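Local atomic coordinates of C381 turret protein (Sulfolobus turreted icosahedral virus, PDB entry 4IND), a protein that probably forms the turrets on the icosahedral capsid of this archaeal virus, assembling in fives from chains built of three jelly-roll domains. Residues K15-S23 and A139-R147; I35-I45 and A58-I69. One frame throughout, in Å; residues are numbered along the deposited sequence.

Contact 1: K15-S23 and A139-R147; sequences KVKYYYKLS and AILEFSLER. With 2HP (dihydrogenphosphate ion), chain U.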
loop_
_atom_site.group_PDB
_atom_site.type_symbol
_atom_site.label_atom_id
_atom_site.label_comp_id
_atom_site.label_asym_id
_atom_site.label_seq_id
_atom_site.Cartn_x
_atom_site.Cartn_y
_atom_site.Cartn_z
ATOM N N LYS A 15 -27.365 -12.626 17.435
ATOM C CA LYS A 15 -26.367 -12.045 16.549
ATOM C C LYS A 15 -25.482 -13.146 15.931
ATOM O O LYS A 15 -25.107 -14.120 16.606
ATOM C CB LYS A 15 -25.540 -11.034 17.347
ATOM C CG LYS A 15 -24.527 -10.248 16.560
ATOM C CD LYS A 15 -23.935 -9.102 17.395
ATOM C CE LYS A 15 -25.032 -8.219 17.994
ATOM N NZ LYS A 15 -24.544 -6.845 18.412
ATOM N N VAL A 16 -25.138 -13.006 14.649
ATOM C CA VAL A 16 -24.300 -14.025 13.979
ATOM C C VAL A 16 -22.855 -13.782 14.384
ATOM O O VAL A 16 -22.474 -12.646 14.627
ATOM C CB VAL A 16 -24.447 -13.980 12.425
ATOM C CG1 VAL A 16 -23.384 -14.838 11.735
ATOM C CG2 VAL A 16 -25.832 -14.447 12.024
ATOM N N LYS A 17 -22.067 -14.846 14.477
ATOM C CA LYS A 17 -20.654 -14.765 14.800
ATOM C C LYS A 17 -19.882 -15.118 13.535
ATOM O O LYS A 17 -20.425 -15.787 12.659
ATOM C CB LYS A 17 -20.298 -15.806 15.870
ATOM C CG LYS A 17 -21.062 -15.703 17.184
ATOM C CD LYS A 17 -20.508 -16.739 18.177
ATOM C CE LYS A 17 -21.273 -16.736 19.495
ATOM N NZ LYS A 17 -21.121 -15.474 20.264
ATOM N N TYR A 18 -18.623 -14.701 13.455
ATOM C CA TYR A 18 -17.772 -15.070 12.308
ATOM C C TYR A 18 -17.020 -16.372 12.516
ATOM O O TYR A 18 -16.380 -16.889 11.601
ATOM C CB TYR A 18 -16.825 -13.938 11.950
ATOM C CG TYR A 18 -17.560 -12.715 11.434
ATOM C CD1 TYR A 18 -17.783 -12.538 10.080
ATOM C CD2 TYR A 18 -18.059 -11.753 12.304
ATOM C CE1 TYR A 18 -18.454 -11.426 9.596
ATOM C CE2 TYR A 18 -18.739 -10.646 11.834
ATOM C CZ TYR A 18 -18.934 -10.487 10.477
ATOM O OH TYR A 18 -19.599 -9.391 9.999
ATOM N N TYR A 19 -17.094 -16.905 13.722
ATOM C CA TYR A 19 -16.502 -18.186 14.022
ATOM C C TYR A 19 -17.290 -18.878 15.129
ATOM O O TYR A 19 -17.634 -18.244 16.133
ATOM C CB TYR A 19 -15.052 -18.034 14.454
ATOM C CG TYR A 19 -14.498 -19.382 14.861
ATOM C CD1 TYR A 19 -14.081 -20.296 13.901
ATOM C CD2 TYR A 19 -14.403 -19.747 16.194
ATOM C CE1 TYR A 19 -13.573 -21.544 14.264
ATOM C CE2 TYR A 19 -13.904 -20.992 16.566
ATOM C CZ TYR A 19 -13.487 -21.883 15.599
ATOM O OH TYR A 19 -13.009 -23.133 15.958
ATOM N N TYR A 20 -17.576 -20.163 14.927
ATOM C CA TYR A 20 -18.268 -20.990 15.903
ATOM C C TYR A 20 -17.470 -22.261 16.117
ATOM O O TYR A 20 -17.082 -22.920 15.150
ATOM C CB TYR A 20 -19.639 -21.439 15.384
ATOM C CG TYR A 20 -20.645 -20.339 15.099
ATOM C CD1 TYR A 20 -21.634 -20.015 16.031
ATOM C CD2 TYR A 20 -20.624 -19.669 13.886
ATOM C CE1 TYR A 20 -22.565 -19.012 15.767
ATOM C CE2 TYR A 20 -21.527 -18.657 13.607
ATOM C CZ TYR A 20 -22.518 -18.355 14.549
ATOM O OH TYR A 20 -23.408 -17.360 14.266
ATOM N N LYS A 21 -17.216 -22.616 17.368
ATOM C CA LYS A 21 -16.789 -23.980 17.651
ATOM C C LYS A 21 -17.957 -24.600 18.387
ATOM O O LYS A 21 -18.271 -24.199 19.501
ATOM C CB LYS A 21 -15.531 -24.019 18.522
ATOM C CG LYS A 21 -15.001 -25.460 18.623
ATOM C CD LYS A 21 -13.608 -25.531 19.205
ATOM C CE LYS A 21 -13.074 -26.973 19.147
ATOM N NZ LYS A 21 -11.627 -27.050 19.568
ATOM N N LEU A 22 -18.608 -25.571 17.767
ATOM C CA LEU A 22 -19.945 -25.977 18.236
ATOM C C LEU A 22 -19.912 -26.936 19.411
ATOM O O LEU A 22 -20.954 -27.285 19.988
ATOM C CB LEU A 22 -20.767 -26.506 17.055
ATOM C CG LEU A 22 -20.974 -25.420 15.999
ATOM C CD1 LEU A 22 -21.636 -25.998 14.762
ATOM C CD2 LEU A 22 -21.812 -24.261 16.562
ATOM N N SER A 23 -18.703 -27.315 19.810
ATOM C CA SER A 23 -18.515 -28.041 21.063
ATOM C C SER A 23 -18.424 -27.107 22.264
ATOM O O SER A 23 -18.289 -27.570 23.403
ATOM C CB SER A 23 -17.271 -28.926 20.977
ATOM O OG SER A 23 -16.177 -28.175 20.507
ATOM N N ALA A 139 -21.948 -34.639 11.828
ATOM C CA ALA A 139 -21.667 -33.823 12.998
ATOM C C ALA A 139 -21.058 -32.500 12.508
ATOM O O ALA A 139 -20.197 -32.503 11.622
ATOM C CB ALA A 139 -20.658 -34.564 13.888
ATOM N N ILE A 140 -21.498 -31.382 13.082
ATOM C CA ILE A 140 -20.942 -30.082 12.726
ATOM C C ILE A 140 -20.044 -29.583 13.850
ATOM O O ILE A 140 -20.523 -29.273 14.937
ATOM C CB ILE A 140 -22.064 -29.071 12.464
ATOM C CG1 ILE A 140 -23.133 -29.698 11.567
ATOM C CG2 ILE A 140 -21.514 -27.790 11.853
ATOM C CD1 ILE A 140 -24.441 -28.920 11.525
ATOM N N LEU A 141 -18.740 -29.498 13.590
ATOM C CA LEU A 141 -17.784 -29.188 14.661
ATOM C C LEU A 141 -17.413 -27.702 14.746
ATOM O O LEU A 141 -17.272 -27.156 15.851
ATOM C CB LEU A 141 -16.500 -30.019 14.531
ATOM C CG LEU A 141 -16.561 -31.533 14.328
ATOM C CD1 LEU A 141 -15.245 -32.186 14.757
ATOM C CD2 LEU A 141 -17.715 -32.153 15.048
ATOM N N GLU A 142 -17.220 -27.073 13.590
ATOM C CA GLU A 142 -16.820 -25.657 13.543
ATOM C C GLU A 142 -17.415 -25.015 12.313
ATOM O O GLU A 142 -17.640 -25.672 11.319
ATOM C CB GLU A 142 -15.299 -25.481 13.507
ATOM C CG GLU A 142 -14.534 -25.990 14.721
ATOM C CD GLU A 142 -13.003 -25.938 14.517
ATOM O OE1 GLU A 142 -12.351 -26.997 14.673
ATOM O OE2 GLU A 142 -12.448 -24.843 14.239
ATOM N N PHE A 143 -17.668 -23.715 12.388
ATOM C CA PHE A 143 -18.155 -22.974 11.238
ATOM C C PHE A 143 -17.405 -21.660 11.243
ATOM O O PHE A 143 -17.456 -20.925 12.235
ATOM C CB PHE A 143 -19.657 -22.726 11.335
ATOM C CG PHE A 143 -20.247 -22.042 10.114
ATOM C CD1 PHE A 143 -20.642 -22.776 9.006
ATOM C CD2 PHE A 143 -20.377 -20.652 10.087
ATOM C CE1 PHE A 143 -21.179 -22.142 7.888
ATOM C CE2 PHE A 143 -20.912 -20.004 8.990
ATOM C CZ PHE A 143 -21.326 -20.744 7.888
ATOM N N SER A 144 -16.720 -21.377 10.135
ATOM C CA SER A 144 -15.809 -20.233 10.013
ATOM C C SER A 144 -16.143 -19.381 8.787
ATOM O O SER A 144 -16.285 -19.884 7.678
ATOM C CB SER A 144 -14.349 -20.707 9.942
ATOM O OG SER A 144 -13.470 -19.647 9.537
ATOM N N LEU A 145 -16.247 -18.078 9.004
ATOM C CA LEU A 145 -16.463 -17.094 7.940
ATOM C C LEU A 145 -15.275 -16.168 7.955
ATOM O O LEU A 145 -15.058 -15.474 8.947
ATOM C CB LEU A 145 -17.696 -16.235 8.274
ATOM C CG LEU A 145 -19.093 -16.760 8.008
ATOM C CD1 LEU A 145 -20.145 -16.028 8.871
ATOM C CD2 LEU A 145 -19.401 -16.552 6.546
ATOM N N GLU A 146 -14.482 -16.137 6.890
ATOM C CA GLU A 146 -13.352 -15.198 6.877
ATOM C C GLU A 146 -13.275 -14.530 5.516
ATOM O O GLU A 146 -13.519 -15.161 4.498
ATOM C CB GLU A 146 -12.021 -15.903 7.230
ATOM C CG GLU A 146 -11.442 -16.745 6.098
ATOM C CD GLU A 146 -9.904 -16.869 6.143
ATOM O OE1 GLU A 146 -9.348 -17.307 7.184
ATOM O OE2 GLU A 146 -9.256 -16.554 5.114
ATOM N N ARG A 147 -12.941 -13.247 5.502
ATOM C CA ARG A 147 -12.774 -12.533 4.249
ATOM C C ARG A 147 -11.414 -12.907 3.644
ATOM O O ARG A 147 -10.396 -12.890 4.324
ATOM C CB ARG A 147 -12.875 -11.017 4.497
ATOM C CG ARG A 147 -14.288 -10.594 4.969
ATOM C CD ARG A 147 -14.419 -9.084 5.049
ATOM N NE ARG A 147 -14.102 -8.494 3.757
ATOM C CZ ARG A 147 -14.017 -7.194 3.531
ATOM N NH1 ARG A 147 -14.233 -6.338 4.521
ATOM N NH2 ARG A 147 -13.704 -6.753 2.316
HETATM P P 2HP U . -12.428 -9.669 0.412
HETATM O O1 2HP U . -12.330 -9.237 -1.030
HETATM O O2 2HP U . -13.788 -9.154 0.766
HETATM O O3 2HP U . -11.300 -8.962 1.228
HETATM O O4 2HP U . -12.420 -11.216 0.618
HETATM O O HOH W 1 -15.609 -28.879 17.481
#
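The carbonyl oxygen of Leu141 takes two donors: Leu22 N, 2.8 Å from Leu141 O and above the carbonyl plane rather than on a lone pair, and a water 2.9 Å from Leu141 O. The water also donates to Ser23 OG, which is hydrogen-bonded to Asn13 O of the second subunit as well. From there the antiparallel pairing runs back along 19-21, with Tyr20 and Phe143 as a doubly hydrogen-bonded pair (Tyr20 N to Phe143 O, 2.8 Å) and Leu145 N reaching Tyr18 O. Lys85 of strand 78-88 is met by two successive residues, Leu141 and Glu142, a classic beta bulge.

The two faces of the pairing differ. On one, the Tyr20 and Phe143 side chains run side by side in the same direction, CD2 to CD2 3.9 Å, and Phe31 meets the Tyr20 ring edge-to-face. Tyr20 OH accepts from Lys17 N at 2.9 Å, while Lys17 CB lies over one ring face near the rim; together these should limit the ring's movement. On the other, chi1 of Tyr19 (176°) swings its ring along the side shared with Ser144 and Glu142, and Tyr19 OH donates to Glu142 OE2 at the ring edge over an unusually short 2.5 Å, the carboxylate turned 77° from the ring plane. Glu142 OE2 also accepts from Glu74 N of the second subunit, and Lys21 NZ is hydrogen-bonded to Ala14 O and salt-bridged to Asp73 OD2, both of that subunit.

Thus the Tyr20-Phe143 face packs within the domain, whereas the polar network of Tyr19, Lys21 and Glu142 continues into a neighbouring subunit, consistent with holding the five-chain assembly together.

Contact 2: I35-I45 and A58-I69; sequences IFVGSYKLKQI and APVVPLGPNASI
Phe36 pairs with Ile69 and Val37 with Ser68; Lys41 pairs with Val60, Leu42 with Pro59 and Lys43 with Ala58, within the beta hairpin of 41-49 and 52-60 in the first jelly-roll domain. Backbone bonds define both. Val37 and Ser68 exchange two, Val37 N to Ser68 O being 2.8 Å. Lys41 with Val60 and Lys43 with Ala58 are likewise doubly bonded, and the axes of the segments 41-45 and 58-60 make 120°, far from exactly antiparallel. Between the two pairings lies Gly38, at a positive phi (115°) readily reached by glycine.

Apolar contacts add to this. Tyr40 CG sits between its own N and carbonyl carbon (chi1 72°), which lays Tyr40 CD1 3.6 Å from Pro59 CB; Leu28 of helix 25-31 packs on both residues. The extended chain of Lys41 crosses Pro62, with Lys41 CE 3.5 Å from Pro62 CB, and that of Lys43 passes Val60 at about a right angle, Lys43 CB 3.7 Å from Val60 CG2.

CA-H...O contacts complete the account: Ile69 CA points its hydrogen at Ile35 O, 3.2 Å away. The Ala67 methyl lies 3.5 Å from Phe36 CZ and also 3.3 Å from Val37 O.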
loop_
_atom_site.group_PDB
_atom_site.type_symbol
_atom_site.label_atom_id
_atom_site.label_comp_id
_atom_site.label_asym_id
_atom_site.label_seq_id
_atom_site.Cartn_x
_atom_site.Cartn_y
_atom_site.Cartn_z
ATOM N N ILE A 35 -28.694 -19.137 12.687
ATOM C CA ILE A 35 -28.427 -19.585 11.318
ATOM C C ILE A 35 -28.639 -21.081 11.039
ATOM O O ILE A 35 -28.551 -21.515 9.901
ATOM C CB ILE A 35 -27.019 -19.171 10.862
ATOM C CG1 ILE A 35 -25.935 -19.866 11.686
ATOM C CG2 ILE A 35 -26.860 -17.651 10.942
ATOM C CD1 ILE A 35 -24.497 -19.559 11.198
ATOM N N PHE A 36 -28.939 -21.858 12.073
ATOM C CA PHE A 36 -29.152 -23.291 11.887
ATOM C C PHE A 36 -30.635 -23.639 11.782
ATOM O O PHE A 36 -31.437 -23.196 12.605
ATOM C CB PHE A 36 -28.462 -24.099 13.006
ATOM C CG PHE A 36 -28.561 -25.597 12.827
ATOM C CD1 PHE A 36 -27.723 -26.262 11.943
ATOM C CD2 PHE A 36 -29.479 -26.332 13.559
ATOM C CE1 PHE A 36 -27.804 -27.637 11.779
ATOM C CE2 PHE A 36 -29.581 -27.710 13.413
ATOM C CZ PHE A 36 -28.736 -28.371 12.525
ATOM N N VAL A 37 -30.988 -24.430 10.769
ATOM C CA VAL A 37 -32.362 -24.824 10.512
ATOM C C VAL A 37 -32.448 -26.324 10.717
ATOM O O VAL A 37 -31.697 -27.081 10.106
ATOM C CB VAL A 37 -32.793 -24.467 9.063
ATOM C CG1 VAL A 37 -34.263 -24.816 8.823
ATOM C CG2 VAL A 37 -32.509 -22.993 8.766
ATOM N N GLY A 38 -33.371 -26.752 11.577
ATOM C CA GLY A 38 -33.585 -28.169 11.831
ATOM C C GLY A 38 -33.248 -28.549 13.263
ATOM O O GLY A 38 -32.985 -27.701 14.092
ATOM N N SER A 39 -33.260 -29.848 13.533
ATOM C CA SER A 39 -32.941 -30.373 14.851
ATOM C C SER A 39 -31.501 -30.867 14.899
ATOM O O SER A 39 -30.847 -31.022 13.867
ATOM C CB SER A 39 -33.896 -31.516 15.202
ATOM O OG SER A 39 -35.228 -31.050 15.319
ATOM N N TYR A 40 -31.002 -31.118 16.107
ATOM C CA TYR A 40 -29.694 -31.729 16.248
ATOM C C TYR A 40 -29.700 -32.608 17.470
ATOM O O TYR A 40 -30.571 -32.486 18.325
ATOM C CB TYR A 40 -28.598 -30.684 16.337
ATOM C CG TYR A 40 -28.577 -29.930 17.637
ATOM C CD1 TYR A 40 -27.867 -30.415 18.730
ATOM C CD2 TYR A 40 -29.252 -28.725 17.768
ATOM C CE1 TYR A 40 -27.835 -29.711 19.923
ATOM C CE2 TYR A 40 -29.231 -28.019 18.949
ATOM C CZ TYR A 40 -28.511 -28.511 20.019
ATOM O OH TYR A 40 -28.475 -27.820 21.209
ATOM N N LYS A 41 -28.757 -33.537 17.531
ATOM C CA LYS A 41 -28.558 -34.377 18.711
ATOM C C LYS A 41 -27.108 -34.191 19.101
ATOM O O LYS A 41 -26.212 -34.272 18.256
ATOM C CB LYS A 41 -28.759 -35.865 18.402
ATOM C CG LYS A 41 -30.099 -36.269 17.849
ATOM C CD LYS A 41 -30.056 -37.759 17.443
ATOM C CE LYS A 41 -31.422 -38.269 17.006
ATOM N NZ LYS A 41 -31.312 -39.604 16.345
ATOM N N LEU A 42 -26.854 -33.954 20.380
ATOM C CA LEU A 42 -25.478 -33.713 20.801
ATOM C C LEU A 42 -24.837 -35.071 21.019
ATOM O O LEU A 42 -25.353 -35.904 21.744
ATOM C CB LEU A 42 -25.446 -32.881 22.071
ATOM C CG LEU A 42 -24.132 -32.178 22.392
ATOM C CD1 LEU A 42 -23.812 -31.090 21.365
ATOM C CD2 LEU A 42 -24.225 -31.587 23.801
ATOM N N LYS A 43 -23.722 -35.323 20.350
ATOM C CA LYS A 43 -23.088 -36.635 20.452
ATOM C C LYS A 43 -21.603 -36.551 20.671
ATOM O O LYS A 43 -20.941 -35.594 20.275
ATOM C CB LYS A 43 -23.349 -37.483 19.203
ATOM C CG LYS A 43 -24.773 -37.969 19.064
ATOM C CD LYS A 43 -24.900 -38.990 17.944
ATOM C CE LYS A 43 -26.328 -39.516 17.844
ATOM N NZ LYS A 43 -26.619 -40.100 16.498
ATOM N N GLN A 44 -21.062 -37.585 21.288
ATOM C CA GLN A 44 -19.626 -37.622 21.440
ATOM C C GLN A 44 -18.997 -38.134 20.143
ATOM O O GLN A 44 -19.309 -39.236 19.677
ATOM C CB GLN A 44 -19.227 -38.491 22.630
ATOM C CG GLN A 44 -17.743 -38.387 22.934
ATOM C CD GLN A 44 -17.397 -38.808 24.341
ATOM O OE1 GLN A 44 -17.516 -38.027 25.294
ATOM N NE2 GLN A 44 -16.950 -40.048 24.481
ATOM N N ILE A 45 -18.116 -37.328 19.572
ATOM C CA ILE A 45 -17.513 -37.575 18.267
ATOM C C ILE A 45 -16.010 -37.824 18.463
ATOM O O ILE A 45 -15.333 -37.073 19.161
ATOM C CB ILE A 45 -17.690 -36.320 17.354
ATOM C CG1 ILE A 45 -19.167 -36.111 17.002
ATOM C CG2 ILE A 45 -16.809 -36.391 16.113
ATOM C CD1 ILE A 45 -19.857 -37.337 16.475
ATOM N N ALA A 58 -20.485 -32.717 19.892
ATOM C CA ALA A 58 -20.883 -31.828 18.802
ATOM C C ALA A 58 -22.290 -32.160 18.334
ATOM O O ALA A 58 -22.755 -33.284 18.531
ATOM C CB ALA A 58 -19.884 -31.937 17.643
ATOM N N PRO A 59 -22.976 -31.185 17.717
ATOM C CA PRO A 59 -24.331 -31.428 17.204
ATOM C C PRO A 59 -24.289 -32.320 15.949
ATOM O O PRO A 59 -23.444 -32.121 15.065
ATOM C CB PRO A 59 -24.824 -30.003 16.869
ATOM C CG PRO A 59 -23.530 -29.278 16.504
ATOM C CD PRO A 59 -22.566 -29.782 17.549
ATOM N N VAL A 60 -25.147 -33.328 15.902
ATOM C CA VAL A 60 -25.257 -34.192 14.730
ATOM C C VAL A 60 -26.653 -34.061 14.133
ATOM O O VAL A 60 -27.636 -34.068 14.868
ATOM C CB VAL A 60 -25.042 -35.674 15.125
ATOM C CG1 VAL A 60 -25.102 -36.577 13.883
ATOM C CG2 VAL A 60 -23.710 -35.843 15.852
ATOM N N VAL A 61 -26.740 -33.966 12.810
ATOM C CA VAL A 61 -28.035 -33.938 12.141
ATOM C C VAL A 61 -28.710 -35.303 12.286
ATOM O O VAL A 61 -28.148 -36.338 11.918
ATOM C CB VAL A 61 -27.899 -33.571 10.657
ATOM C CG1 VAL A 61 -29.294 -33.512 10.005
ATOM C CG2 VAL A 61 -27.170 -32.242 10.502
ATOM N N PRO A 62 -29.928 -35.320 12.831
ATOM C CA PRO A 62 -30.574 -36.611 13.079
ATOM C C PRO A 62 -31.236 -37.168 11.831
ATOM O O PRO A 62 -31.321 -36.449 10.830
ATOM C CB PRO A 62 -31.644 -36.269 14.124
ATOM C CG PRO A 62 -31.947 -34.832 13.896
ATOM C CD PRO A 62 -30.683 -34.184 13.391
ATOM N N LEU A 63 -31.710 -38.412 11.908
ATOM C CA LEU A 63 -32.464 -39.024 10.821
ATOM C C LEU A 63 -33.645 -38.147 10.471
ATOM O O LEU A 63 -34.310 -37.618 11.360
ATOM C CB LEU A 63 -32.977 -40.397 11.233
ATOM C CG LEU A 63 -31.900 -41.457 11.414
ATOM C CD1 LEU A 63 -32.519 -42.731 11.968
ATOM C CD2 LEU A 63 -31.220 -41.710 10.083
ATOM N N GLY A 64 -33.915 -38.003 9.179
ATOM C CA GLY A 64 -34.999 -37.149 8.729
ATOM C C GLY A 64 -34.522 -36.207 7.644
ATOM O O GLY A 64 -33.574 -36.523 6.927
ATOM N N PRO A 65 -35.184 -35.048 7.513
ATOM C CA PRO A 65 -34.830 -34.097 6.460
ATOM C C PRO A 65 -33.450 -33.531 6.705
ATOM O O PRO A 65 -32.977 -33.538 7.850
ATOM C CB PRO A 65 -35.887 -32.996 6.617
ATOM C CG PRO A 65 -36.346 -33.120 8.051
ATOM C CD PRO A 65 -36.320 -34.582 8.330
ATOM N N ASN A 66 -32.807 -33.049 5.652
ATOM C CA ASN A 66 -31.548 -32.362 5.821
ATOM C C ASN A 66 -31.733 -31.160 6.734
ATOM O O ASN A 66 -32.807 -30.564 6.788
ATOM C CB ASN A 66 -31.002 -31.886 4.474
ATOM C CG ASN A 66 -30.683 -33.029 3.522
ATOM O OD1 ASN A 66 -30.579 -34.201 3.924
ATOM N ND2 ASN A 66 -30.534 -32.692 2.248
ATOM N N ALA A 67 -30.688 -30.814 7.469
ATOM C CA ALA A 67 -30.636 -29.519 8.150
ATOM C C ALA A 67 -30.095 -28.492 7.155
ATOM O O ALA A 67 -29.629 -28.856 6.070
ATOM C CB ALA A 67 -29.748 -29.600 9.371
ATOM N N SER A 68 -30.155 -27.211 7.518
ATOM C CA SER A 68 -29.623 -26.159 6.674
ATOM C C SER A 68 -28.902 -25.127 7.510
ATOM O O SER A 68 -29.234 -24.911 8.671
ATOM C CB SER A 68 -30.747 -25.451 5.911
ATOM O OG SER A 68 -31.518 -26.361 5.163
ATOM N N ILE A 69 -27.913 -24.484 6.911
ATOM C CA ILE A 69 -27.382 -23.260 7.469
ATOM C C ILE A 69 -27.811 -22.153 6.516
ATOM O O ILE A 69 -27.660 -22.272 5.307
ATOM C CB ILE A 69 -25.864 -23.315 7.586
ATOM C CG1 ILE A 69 -25.470 -24.372 8.625
ATOM C CG2 ILE A 69 -25.309 -21.936 8.011
ATOM C CD1 ILE A 69 -23.991 -24.707 8.637
#

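Overall arrangement
Contacts 1 and 2 have centres about 14 Å apart and belong to the first galactose-binding-like domain; in sequence, contact 2 falls between the two segments of contact 1. They meet directly: Ile140 N lies 2.9 Å from Pro59 O, a probable hydrogen bond that ties 139-147 to the hairpin of contact 2. Nearby, Leu141 CD2 packs on Ala58 CB at 3.4 Å, and Val16 CG2 on Ile35 CG2 at 3.5 Å. Phe31 touches rings of both contacts. At the far end of 139-147, Arg147 donates from NE and NH2 to O2 of the phosphate, the NH2 bond being 2.9 Å; Leu79 and Arg172 also bind this ion.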